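Local structure of Pab-dependent poly(a)-specific ribonuclease subunit PAN2 (Neurospora crassa, 4CZX) at residues Ser162-Ala167 and Leu177-Phe182. The protein probably shortens the poly(A) tails of mRNA as catalytic subunit of the PAN2-PAN3 deadenylase, this fragment being its N-terminal WD40 domain. Numbering follows the deposited sequence.
Sequences SRYICA and LDPITF
Leu-177 N donates to Ile-165 O over 2.8 Å and nearly straight, at 170°. The return bond, Ile-165 N to Leu-177 O, is longer at 3.1 Å and more bent, at 151°. Together they make Ile-165 and Leu-177 an antiparallel hydrogen-bonded pair, whose two side chains stand on the same face of the sheet, CB to CB 4.0 Å. Leu-177 CD1 lies against both Ile-165 CG2 and Ala-167 CB, the latter at 4.0 Å. The longer branch of Ile-165 takes a different course: with CG1 anti to the carbonyl carbon (chi1 -66°), CG1 passes Pro-179 CA and CD1 comes to the edge of the Phe-182 ring, 3.7 Å from CE1. The pair joins the second and third strands, 165-169 and 173-177, of one four-stranded blade in a seven-bladed WD40 propeller, and the chain then turns through 178-182 toward the outermost strand, 184-189. Leu-128 of the preceding blade touches both Ile-165 and Phe-182, placing this apolar cluster between blades. An alanine in place of Ile-165 would probably open a gap beside Leu-177 CD1 and leave the edge of the Phe-182 ring without its aliphatic mate. In the loop before strand 165-169, the Tyr-164 ring meets Pro-179 CD at its edge and in its plane, 4.0 Å from CD1, while Arg-163 CG lies over one ring face, toward the rim. Asp-178 OD1 accepts from Ile-180 N (2.8 Å), an Asx turn, and from Thr-181 N (2.9 Å), which extends it to an Asx motif; the two donors approach from opposite faces of the carboxylate plane, and OD2 forms a salt bridge with Lys-185. Phe-182 N closes the turn on Asp-178 O.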
# COMPACT_ATOMS: atom_id res chain seq x y z
N SER A 162 20.08 38.04 -19.16
CA SER A 162 20.07 39.43 -18.73
C SER A 162 19.95 40.27 -19.99
O SER A 162 18.86 40.44 -20.53
CB SER A 162 21.32 39.80 -17.93
OG SER A 162 22.51 39.39 -18.59
N ARG A 163 21.08 40.79 -20.45
CA ARG A 163 21.17 41.45 -21.75
C ARG A 163 21.27 40.38 -22.84
O ARG A 163 20.72 40.53 -23.93
CB ARG A 163 22.38 42.39 -21.79
CG ARG A 163 22.45 43.25 -23.05
CD ARG A 163 23.73 44.08 -23.12
NE ARG A 163 23.93 44.94 -21.95
CZ ARG A 163 23.76 46.26 -21.95
NH1 ARG A 163 23.37 46.88 -23.06
NH2 ARG A 163 23.97 46.95 -20.84
N TYR A 164 21.98 39.31 -22.51
CA TYR A 164 22.18 38.15 -23.37
C TYR A 164 21.97 36.92 -22.51
O TYR A 164 21.88 37.03 -21.29
CB TYR A 164 23.59 38.11 -23.98
CG TYR A 164 24.00 39.38 -24.69
CD1 TYR A 164 23.42 39.75 -25.90
CD2 TYR A 164 24.97 40.21 -24.15
CE1 TYR A 164 23.79 40.91 -26.55
CE2 TYR A 164 25.35 41.38 -24.79
CZ TYR A 164 24.76 41.72 -25.99
OH TYR A 164 25.14 42.87 -26.63
N ILE A 165 21.93 35.75 -23.13
CA ILE A 165 21.90 34.51 -22.37
C ILE A 165 23.34 34.16 -22.00
O ILE A 165 24.15 33.88 -22.87
CB ILE A 165 21.25 33.36 -23.16
CG1 ILE A 165 19.77 33.65 -23.39
CG2 ILE A 165 21.41 32.03 -22.42
CD1 ILE A 165 19.09 32.67 -24.34
N CYS A 166 23.64 34.20 -20.71
CA CYS A 166 24.97 33.87 -20.24
C CYS A 166 25.01 32.41 -19.85
O CYS A 166 24.27 31.95 -18.97
CB CYS A 166 25.40 34.77 -19.09
SG CYS A 166 25.35 36.53 -19.51
N ALA A 167 25.89 31.69 -20.53
CA ALA A 167 25.86 30.23 -20.52
C ALA A 167 27.17 29.66 -20.01
O ALA A 167 28.18 29.68 -20.73
CB ALA A 167 25.56 29.72 -21.91
N LEU A 177 25.39 34.08 -25.41
CA LEU A 177 24.51 33.68 -26.50
C LEU A 177 23.51 34.75 -26.88
O LEU A 177 22.89 35.38 -26.02
CB LEU A 177 23.74 32.41 -26.12
CG LEU A 177 24.48 31.21 -25.56
CD1 LEU A 177 23.46 30.10 -25.30
CD2 LEU A 177 25.55 30.75 -26.52
N ASP A 178 23.35 34.96 -28.18
CA ASP A 178 22.30 35.84 -28.68
C ASP A 178 20.96 35.28 -28.21
O ASP A 178 20.65 34.10 -28.42
CB ASP A 178 22.36 35.95 -30.20
CG ASP A 178 21.35 36.94 -30.75
OD1 ASP A 178 20.14 36.60 -30.78
OD2 ASP A 178 21.76 38.05 -31.14
N PRO A 179 20.15 36.11 -27.54
CA PRO A 179 18.91 35.59 -26.95
C PRO A 179 17.83 35.28 -27.98
O PRO A 179 16.88 34.57 -27.66
CB PRO A 179 18.46 36.73 -26.03
CG PRO A 179 19.04 37.96 -26.64
CD PRO A 179 20.37 37.54 -27.22
N ILE A 180 17.98 35.79 -29.19
CA ILE A 180 17.02 35.57 -30.26
C ILE A 180 17.39 34.33 -31.08
O ILE A 180 16.52 33.51 -31.38
CB ILE A 180 16.95 36.80 -31.21
CG1 ILE A 180 16.59 38.08 -30.43
CG2 ILE A 180 15.93 36.58 -32.32
CD1 ILE A 180 16.75 39.39 -31.25
N THR A 181 18.67 34.19 -31.42
CA THR A 181 19.12 33.11 -32.31
C THR A 181 19.87 31.99 -31.59
O THR A 181 20.07 30.91 -32.16
CB THR A 181 20.03 33.65 -33.42
OG1 THR A 181 21.28 34.09 -32.86
CG2 THR A 181 19.37 34.82 -34.16
N PHE A 182 20.27 32.25 -30.35
CA PHE A 182 21.06 31.31 -29.54
C PHE A 182 22.47 31.06 -30.08
O PHE A 182 23.17 30.17 -29.60
CB PHE A 182 20.30 29.98 -29.35
CG PHE A 182 18.90 30.17 -28.84
CD1 PHE A 182 18.68 30.64 -27.56
CD2 PHE A 182 17.81 29.92 -29.66
CE1 PHE A 182 17.39 30.84 -27.08
CE2 PHE A 182 16.52 30.12 -29.19
CZ PHE A 182 16.31 30.58 -27.90